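Local coordinates for pyrrolysyl-tRNA synthetase (Desulfitobacterium hafniense, PDB 3DSQ), which probably charges its cognate tRNA with pyrrolysine at the expense of ATP, as a homodimeric class II aminoacyl-tRNA synthetase, at residues Lys100-Lys105 and Glu242-Phe247; Ile204-Leu209 and Val223-Leu228. All coordinates share one frame; numbering follows the deposited sequence.

Interaction 1 (Lys100-Lys105 and Glu242-Phe247)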
ATOM      1  N   LYS B 100      19.676  -7.608  -0.481  1.00 31.80           N
ATOM      2  CA  LYS B 100      20.085  -8.883   0.095  1.00 33.24           C
ATOM      3  C   LYS B 100      20.883  -8.651   1.379  1.00 32.46           C
ATOM      4  O   LYS B 100      20.783  -9.417   2.331  1.00 32.12           O
ATOM      5  CB  LYS B 100      20.940  -9.651  -0.926  1.00 37.24           C
ATOM      6  CG  LYS B 100      21.466 -10.996  -0.444  1.00 43.32           C
ATOM      7  CD  LYS B 100      22.183 -11.756  -1.568  1.00 44.89           C
ATOM      8  CE  LYS B 100      22.618 -13.139  -1.091  1.00 47.99           C
ATOM      9  NZ  LYS B 100      23.240 -13.982  -2.161  1.00 50.32           N
ATOM     10  N   SER B 101      21.670  -7.583   1.408  1.00 34.16           N
ATOM     11  CA  SER B 101      22.471  -7.281   2.585  1.00 37.23           C
ATOM     12  C   SER B 101      21.564  -6.932   3.755  1.00 38.19           C
ATOM     13  O   SER B 101      21.789  -7.379   4.880  1.00 38.08           O
ATOM     14  CB  SER B 101      23.417  -6.119   2.299  1.00 37.99           C
ATOM     15  OG  SER B 101      24.234  -6.408   1.176  1.00 43.79           O
ATOM     16  N   ALA B 102      20.540  -6.126   3.490  1.00 38.32           N
ATOM     17  CA  ALA B 102      19.608  -5.739   4.541  1.00 37.95           C
ATOM     18  C   ALA B 102      18.964  -7.004   5.073  1.00 38.15           C
ATOM     19  O   ALA B 102      18.910  -7.234   6.278  1.00 38.38           O
ATOM     20  CB  ALA B 102      18.550  -4.806   3.986  1.00 36.69           C
ATOM     21  N   LEU B 103      18.501  -7.837   4.153  1.00 39.25           N
ATOM     22  CA  LEU B 103      17.843  -9.081   4.508  1.00 41.13           C
ATOM     23  C   LEU B 103      18.763  -9.980   5.341  1.00 41.45           C
ATOM     24  O   LEU B 103      18.336 -10.569   6.338  1.00 40.51           O
ATOM     25  CB  LEU B 103      17.386  -9.792   3.230  1.00 42.03           C
ATOM     26  CG  LEU B 103      16.218 -10.783   3.297  1.00 43.46           C
ATOM     27  CD1 LEU B 103      16.723 -12.145   3.681  1.00 45.40           C
ATOM     28  CD2 LEU B 103      15.163 -10.292   4.279  1.00 42.94           C
ATOM     29  N   ALA B 104      20.025 -10.070   4.937  1.00 41.08           N
ATOM     30  CA  ALA B 104      20.999 -10.897   5.647  1.00 42.68           C
ATOM     31  C   ALA B 104      21.140 -10.487   7.115  1.00 42.23           C
ATOM     32  O   ALA B 104      21.222 -11.338   7.996  1.00 43.20           O
ATOM     33  CB  ALA B 104      22.361 -10.823   4.944  1.00 41.85           C
ATOM     34  N   LYS B 105      21.158  -9.182   7.371  1.00 42.31           N
ATOM     35  CA  LYS B 105      21.291  -8.659   8.731  1.00 41.91           C
ATOM     36  C   LYS B 105      20.123  -9.032   9.637  1.00 41.72           C
ATOM     37  O   LYS B 105      20.138  -8.726  10.826  1.00 41.41           O
ATOM     38  CB  LYS B 105      21.402  -7.136   8.703  1.00 41.83           C
ATOM     39  CG  LYS B 105      22.520  -6.583   7.844  1.00 44.36           C
ATOM     40  CD  LYS B 105      22.506  -5.063   7.906  1.00 44.82           C
ATOM     41  CE  LYS B 105      23.540  -4.441   6.996  1.00 46.27           C
ATOM     42  NZ  LYS B 105      23.432  -2.959   7.031  1.00 47.51           N
ATOM     43  N   GLU B 242      23.391  -5.480  16.999  1.00 48.33           N
ATOM     44  CA  GLU B 242      24.804  -5.291  16.653  1.00 49.99           C
ATOM     45  C   GLU B 242      25.025  -4.958  15.178  1.00 48.38           C
ATOM     46  O   GLU B 242      25.787  -4.053  14.849  1.00 48.39           O
ATOM     47  CB  GLU B 242      25.598  -6.555  17.021  1.00 52.61           C
ATOM     48  CG  GLU B 242      27.002  -6.652  16.426  1.00 57.50           C
ATOM     49  CD  GLU B 242      27.978  -5.636  17.002  1.00 60.55           C
ATOM     50  OE1 GLU B 242      28.181  -5.627  18.237  1.00 61.63           O
ATOM     51  OE2 GLU B 242      28.552  -4.848  16.220  1.00 62.64           O
ATOM     52  N   LYS B 243      24.355  -5.685  14.294  1.00 47.61           N
ATOM     53  CA  LYS B 243      24.513  -5.462  12.860  1.00 46.69           C
ATOM     54  C   LYS B 243      23.865  -4.179  12.342  1.00 45.06           C
ATOM     55  O   LYS B 243      24.262  -3.659  11.301  1.00 44.78           O
ATOM     56  CB  LYS B 243      23.978  -6.669  12.087  1.00 48.69           C
ATOM     57  CG  LYS B 243      24.757  -7.949  12.363  1.00 50.66           C
ATOM     58  CD  LYS B 243      24.201  -9.128  11.584  1.00 52.44           C
ATOM     59  CE  LYS B 243      24.984 -10.399  11.882  1.00 53.10           C
ATOM     60  NZ  LYS B 243      24.491 -11.555  11.078  1.00 54.75           N
ATOM     61  N   TRP B 244      22.880  -3.661  13.069  1.00 43.69           N
ATOM     62  CA  TRP B 244      22.202  -2.439  12.648  1.00 41.70           C
ATOM     63  C   TRP B 244      22.679  -1.207  13.397  1.00 41.19           C
ATOM     64  O   TRP B 244      22.102  -0.128  13.256  1.00 41.97           O
ATOM     65  CB  TRP B 244      20.681  -2.586  12.811  1.00 41.70           C
ATOM     66  CG  TRP B 244      20.090  -3.599  11.883  1.00 39.96           C
ATOM     67  CD1 TRP B 244      19.808  -4.907  12.161  1.00 40.23           C
ATOM     68  CD2 TRP B 244      19.782  -3.407  10.495  1.00 39.61           C
ATOM     69  NE1 TRP B 244      19.348  -5.543  11.030  1.00 39.37           N
ATOM     70  CE2 TRP B 244      19.324  -4.646   9.994  1.00 39.09           C
ATOM     71  CE3 TRP B 244      19.851  -2.309   9.627  1.00 38.36           C
ATOM     72  CZ2 TRP B 244      18.938  -4.818   8.659  1.00 38.27           C
ATOM     73  CZ3 TRP B 244      19.466  -2.480   8.298  1.00 38.83           C
ATOM     74  CH2 TRP B 244      19.015  -3.724   7.829  1.00 39.22           C
ATOM     75  N   GLU B 245      23.735  -1.371  14.187  1.00 41.66           N
ATOM     76  CA  GLU B 245      24.303  -0.279  14.973  1.00 41.54           C
ATOM     77  C   GLU B 245      23.293   0.344  15.934  1.00 41.33           C
ATOM     78  O   GLU B 245      23.192   1.566  16.047  1.00 40.11           O
ATOM     79  CB  GLU B 245      24.878   0.802  14.054  1.00 44.66           C
ATOM     80  CG  GLU B 245      25.968   0.287  13.113  1.00 50.33           C
ATOM     81  CD  GLU B 245      26.696   1.405  12.381  1.00 52.48           C
ATOM     82  OE1 GLU B 245      26.027   2.205  11.688  1.00 53.48           O
ATOM     83  OE2 GLU B 245      27.939   1.481  12.501  1.00 53.27           O
ATOM     84  N   ILE B 246      22.551  -0.508  16.631  1.00 40.54           N
ATOM     85  CA  ILE B 246      21.567  -0.038  17.593  1.00 41.40           C
ATOM     86  C   ILE B 246      22.050  -0.423  18.992  1.00 41.88           C
ATOM     87  O   ILE B 246      22.538  -1.533  19.198  1.00 40.78           O
ATOM     88  CB  ILE B 246      20.180  -0.686  17.347  1.00 40.26           C
ATOM     89  CG1 ILE B 246      19.690  -0.371  15.928  1.00 39.97           C
ATOM     90  CG2 ILE B 246      19.186  -0.187  18.383  1.00 40.58           C
ATOM     91  CD1 ILE B 246      19.492   1.112  15.639  1.00 39.78           C
ATOM     92  N   PHE B 247      21.932   0.493  19.948  1.00 41.80           N
ATOM     93  CA  PHE B 247      22.349   0.189  21.310  1.00 44.54           C
ATOM     94  C   PHE B 247      21.476   0.798  22.398  1.00 43.69           C
ATOM     95  O   PHE B 247      21.925   1.023  23.523  1.00 43.99           O
ATOM     96  CB  PHE B 247      23.817   0.567  21.523  1.00 48.48           C
ATOM     97  CG  PHE B 247      24.777  -0.518  21.112  1.00 53.54           C
ATOM     98  CD1 PHE B 247      24.567  -1.837  21.516  1.00 55.55           C
ATOM     99  CD2 PHE B 247      25.894  -0.228  20.336  1.00 55.68           C
ATOM    100  CE1 PHE B 247      25.457  -2.856  21.155  1.00 57.08           C
ATOM    101  CE2 PHE B 247      26.797  -1.245  19.967  1.00 57.93           C
ATOM    102  CZ  PHE B 247      26.574  -2.560  20.378  1.00 56.89           C
TER
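Lys-105 lies over one face of the Trp-244 indole, a lysine-on-tryptophan cation-pi contact that ties the short helix 100-104 to the loop between strands 228-236 and 250-256 of the class II synthetase core. The aliphatic chain does most of the touching: CD of Lys-105 stands nearly over the centre of the six-membered ring, 3.7 Å from its centroid, in a CH-pi contact. With CG set beside the backbone N (chi1 -56°) and the chain extended from there, NZ also ends over the ring, 4.6 Å from the same centroid, so methylene and ammonium groups share one aromatic face. CB meets the ring as well, 3.4 Å from CZ2 of Trp-244.

Apolar packing continues at the far corner of the indole, where Ala-102 CB rests 4.0 Å from Trp-244 CH2. The same alanine brings its carbonyl oxygen to the edge of the ring. Beyond the segments, Tyr-136 stacks with the indole and Pro-133 and Thr-137 of helix 132-142 touch it, which probably helps to bury the tryptophan in an otherwise superficial contact. The CB atoms of Lys-243 and Lys-105 lie 4.3 Å apart, and a type I turn from Glu-242 to Glu-245 carries both Lys-243 and Trp-244.

One hydrogen bond crosses the contact, and it is bent: Trp-244 NE1 donates to the Lys-105 backbone O over 3.3 Å, at an N-H...O angle of 139°, with the donor above the carbonyl plane and 69° out of it.

Interaction 2 (Ile204-Leu209 and Val223-Leu228); sequences IREFEL and VMKGDL
Val-223 CG1 comes up obliquely to the Phe-207 ring, 3.8 Å from Phe-207 CD1, while Leu-209 CD2 sits at the ring's edge, in its plane. The Leu-209 and Val-223 side chains run alongside each other in a common direction, with Leu-209 CD2 3.8 Å from Val-223 CG2. Phe-207 and Val-223 both reach Leu-199 of helix 187-201, which packs against this apolar side of the hairpin formed by strands 208-213 and 219-225.

Glu-208 and Met-224 form an antiparallel hydrogen-bonded pair. Met-224 N donates to Glu-208 O at 2.8 Å, and Glu-208 N returns a bond to Met-224 O that is very short in the model, its length doubtful. Leu-209 and Val-223 make the adjoining non-hydrogen-bonded pair. A type II' turn from Lys-225 to Leu-228 then leads the chain into strand 228-236, with Gly-226 at positive phi.

Lys-225 runs obliquely across Glu-206. The lysine chain leaves CA opposite the backbone N (chi1 -175°) and stays extended, which carries its methylenes past the Glu-206 carbonyl, CG lying 3.2 Å from that O. NZ stops 4.0 Å from Glu-206 OE1, too far for a salt bridge, and a water weakly joins NZ to Glu-206 N. Replacing Lys-225 with an alanine would probably leave the Glu-206 carboxylate without its nearby positive charge and this water without one of its donors.

The antiparallel pairs Glu-208/Met-224 and Leu-209/Val-223 thus set the register, whereas the Glu-206 and Lys-225 charges probably add a modest attraction, and the water separately links the lysine to the Glu-206 backbone, weakly.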
ATOM      1  N   ILE B 204     -11.260  -4.887  18.522  1.00 48.19           N
ATOM      2  CA  ILE B 204     -11.081  -6.212  19.092  1.00 51.20           C
ATOM      3  C   ILE B 204     -10.913  -6.010  20.595  1.00 54.62           C
ATOM      4  O   ILE B 204      -9.964  -5.364  21.045  1.00 55.68           O
ATOM      5  CB  ILE B 204      -9.855  -6.915  18.473  1.00 49.86           C
ATOM      6  CG1 ILE B 204     -10.167  -7.254  17.010  1.00 49.97           C
ATOM      7  CG2 ILE B 204      -9.490  -8.157  19.272  1.00 47.32           C
ATOM      8  CD1 ILE B 204      -9.084  -8.026  16.288  1.00 52.34           C
ATOM      9  N   ARG B 205     -11.850  -6.547  21.371  1.00 57.59           N
ATOM     10  CA  ARG B 205     -11.814  -6.371  22.817  1.00 60.41           C
ATOM     11  C   ARG B 205     -11.543  -7.643  23.616  1.00 61.62           C
ATOM     12  O   ARG B 205     -11.520  -7.612  24.846  1.00 62.04           O
ATOM     13  CB  ARG B 205     -13.127  -5.728  23.280  1.00 62.02           C
ATOM     14  CG  ARG B 205     -13.598  -4.581  22.384  1.00 63.84           C
ATOM     15  CD  ARG B 205     -14.630  -3.703  23.078  1.00 66.49           C
ATOM     16  NE  ARG B 205     -14.016  -2.789  24.042  1.00 69.13           N
ATOM     17  CZ  ARG B 205     -14.691  -2.101  24.960  1.00 70.16           C
ATOM     18  NH1 ARG B 205     -16.011  -2.221  25.048  1.00 70.45           N
ATOM     19  NH2 ARG B 205     -14.048  -1.288  25.789  1.00 69.04           N
ATOM     20  N   GLU B 206     -11.340  -8.756  22.917  1.00 63.41           N
ATOM     21  CA  GLU B 206     -11.051 -10.035  23.563  1.00 64.11           C
ATOM     22  C   GLU B 206      -9.700 -10.558  23.087  1.00 63.66           C
ATOM     23  O   GLU B 206      -9.565 -10.968  21.935  1.00 63.31           O
ATOM     24  CB  GLU B 206     -12.121 -11.077  23.219  1.00 65.97           C
ATOM     25  CG  GLU B 206     -13.543 -10.708  23.613  1.00 68.76           C
ATOM     26  CD  GLU B 206     -14.499 -11.883  23.475  1.00 70.22           C
ATOM     27  OE1 GLU B 206     -14.527 -12.501  22.389  1.00 70.56           O
ATOM     28  OE2 GLU B 206     -15.219 -12.188  24.451  1.00 70.52           O
ATOM     29  N   PHE B 207      -8.705 -10.554  23.969  1.00 63.29           N
ATOM     30  CA  PHE B 207      -7.376 -11.040  23.607  1.00 62.99           C
ATOM     31  C   PHE B 207      -6.504 -11.250  24.839  1.00 63.85           C
ATOM     32  O   PHE B 207      -6.777 -10.702  25.908  1.00 64.27           O
ATOM     33  CB  PHE B 207      -6.700 -10.044  22.667  1.00 61.46           C
ATOM     34  CG  PHE B 207      -6.430  -8.712  23.299  1.00 60.47           C
ATOM     35  CD1 PHE B 207      -5.228  -8.468  23.951  1.00 60.94           C
ATOM     36  CD2 PHE B 207      -7.393  -7.711  23.275  1.00 60.06           C
ATOM     37  CE1 PHE B 207      -4.987  -7.244  24.572  1.00 60.36           C
ATOM     38  CE2 PHE B 207      -7.165  -6.486  23.892  1.00 60.34           C
ATOM     39  CZ  PHE B 207      -5.957  -6.252  24.542  1.00 60.28           C
ATOM     40  N   GLU B 208      -5.453 -12.046  24.679  1.00 64.33           N
ATOM     41  CA  GLU B 208      -4.530 -12.324  25.772  1.00 65.25           C
ATOM     42  C   GLU B 208      -3.083 -12.077  25.342  1.00 64.38           C
ATOM     43  O   GLU B 208      -2.741 -12.180  24.164  1.00 64.47           O
ATOM     44  CB  GLU B 208      -4.691 -13.774  26.245  1.00 66.90           C
ATOM     45  CG  GLU B 208      -4.267 -14.823  25.225  1.00 67.96           C
ATOM     46  CD  GLU B 208      -4.392 -16.242  25.757  1.00 68.68           C
ATOM     47  OE1 GLU B 208      -3.856 -16.516  26.854  1.00 67.13           O
ATOM     48  OE2 GLU B 208      -5.022 -17.083  25.076  1.00 69.41           O
ATOM     49  N   LEU B 209      -2.235 -11.751  26.309  1.00 63.62           N
ATOM     50  CA  LEU B 209      -0.831 -11.487  26.036  1.00 63.17           C
ATOM     51  C   LEU B 209       0.010 -12.682  26.469  1.00 62.45           C
ATOM     52  O   LEU B 209       0.004 -13.067  27.634  1.00 62.61           O
ATOM     53  CB  LEU B 209      -0.397 -10.228  26.788  1.00 63.23           C
ATOM     54  CG  LEU B 209      -1.333  -9.038  26.553  1.00 63.96           C
ATOM     55  CD1 LEU B 209      -0.950  -7.887  27.463  1.00 64.19           C
ATOM     56  CD2 LEU B 209      -1.271  -8.617  25.095  1.00 62.76           C
ATOM     57  N   VAL B 223       0.564 -11.559  21.128  1.00 53.52           N
ATOM     58  CA  VAL B 223      -0.826 -11.217  21.408  1.00 53.78           C
ATOM     59  C   VAL B 223      -1.741 -12.223  20.714  1.00 54.44           C
ATOM     60  O   VAL B 223      -1.517 -12.581  19.555  1.00 53.60           O
ATOM     61  CB  VAL B 223      -1.168  -9.799  20.908  1.00 54.14           C
ATOM     62  CG1 VAL B 223      -2.566  -9.419  21.359  1.00 54.36           C
ATOM     63  CG2 VAL B 223      -0.147  -8.801  21.436  1.00 53.34           C
ATOM     64  N   MET B 224      -2.772 -12.684  21.422  1.00 55.34           N
ATOM     65  CA  MET B 224      -3.683 -13.671  20.852  1.00 55.24           C
ATOM     66  C   MET B 224      -5.102 -13.669  21.408  1.00 55.21           C
ATOM     67  O   MET B 224      -5.379 -13.132  22.475  1.00 54.29           O
ATOM     68  CB  MET B 224      -3.116 -15.076  21.046  1.00 55.68           C
ATOM     69  CG  MET B 224      -1.648 -15.229  20.705  1.00 56.40           C
ATOM     70  SD  MET B 224      -1.211 -16.952  20.584  1.00 56.45           S
ATOM     71  CE  MET B 224      -1.472 -17.471  22.267  1.00 57.13           C
ATOM     72  N   LYS B 225      -5.995 -14.297  20.654  1.00 55.71           N
ATOM     73  CA  LYS B 225      -7.387 -14.445  21.044  1.00 55.84           C
ATOM     74  C   LYS B 225      -7.555 -15.955  21.003  1.00 55.97           C
ATOM     75  O   LYS B 225      -7.575 -16.553  19.925  1.00 55.91           O
ATOM     76  CB  LYS B 225      -8.313 -13.776  20.025  1.00 56.15           C
ATOM     77  CG  LYS B 225      -9.782 -13.771  20.426  1.00 54.75           C
ATOM     78  CD  LYS B 225     -10.636 -13.106  19.359  1.00 55.83           C
ATOM     79  CE  LYS B 225     -12.120 -13.164  19.712  1.00 55.89           C
ATOM     80  NZ  LYS B 225     -12.963 -12.515  18.668  1.00 56.50           N
ATOM     81  N   GLY B 226      -7.651 -16.576  22.174  1.00 55.98           N
ATOM     82  CA  GLY B 226      -7.767 -18.022  22.212  1.00 56.59           C
ATOM     83  C   GLY B 226      -6.500 -18.594  21.602  1.00 57.18           C
ATOM     84  O   GLY B 226      -5.400 -18.163  21.946  1.00 57.37           O
ATOM     85  N   ASP B 227      -6.645 -19.551  20.690  1.00 56.91           N
ATOM     86  CA  ASP B 227      -5.501 -20.170  20.026  1.00 57.87           C
ATOM     87  C   ASP B 227      -5.199 -19.398  18.738  1.00 57.29           C
ATOM     88  O   ASP B 227      -4.637 -19.934  17.786  1.00 57.49           O
ATOM     89  CB  ASP B 227      -5.825 -21.639  19.705  1.00 59.90           C
ATOM     90  CG  ASP B 227      -4.625 -22.409  19.159  1.00 62.41           C
ATOM     91  OD1 ASP B 227      -4.219 -22.160  18.003  1.00 62.50           O
ATOM     92  OD2 ASP B 227      -4.085 -23.270  19.891  1.00 62.73           O
ATOM     93  N   LEU B 228      -5.569 -18.124  18.715  1.00 56.13           N
ATOM     94  CA  LEU B 228      -5.353 -17.306  17.533  1.00 55.36           C
ATOM     95  C   LEU B 228      -4.345 -16.185  17.753  1.00 54.16           C
ATOM     96  O   LEU B 228      -4.558 -15.305  18.585  1.00 54.03           O
ATOM     97  CB  LEU B 228      -6.683 -16.709  17.073  1.00 55.96           C
ATOM     98  CG  LEU B 228      -7.795 -17.704  16.726  1.00 57.26           C
ATOM     99  CD1 LEU B 228      -9.083 -16.953  16.418  1.00 56.62           C
ATOM    100  CD2 LEU B 228      -7.368 -18.551  15.538  1.00 57.45           C
TER
HETATM  101  O   HOH W   1     -13.264  -9.606  20.428  1.00 49.42           O

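How the interactions relate
Interactions 1 and 2 belong to the same class II core but sit in separate regions, their centres 32 Å apart and their nearest atoms about 21 Å apart. In sequence, the hairpin contact 204-209/223-228 falls within the stretch that 100-105 and 242-247 bracket. Strand 228-236 connects them: it follows the turn of interaction 2, pairs with strand 219-225, and leads on to the loop holding 242-247. Interaction 2 includes an outermost strand of the chain's large sheet; interaction 1 packs against helix 132-142. The sodium ion, held by Ser-163, Gln-164 and Gln-167, is about 13 Å from the Met-224 side chain, so interaction 2 does not form its site.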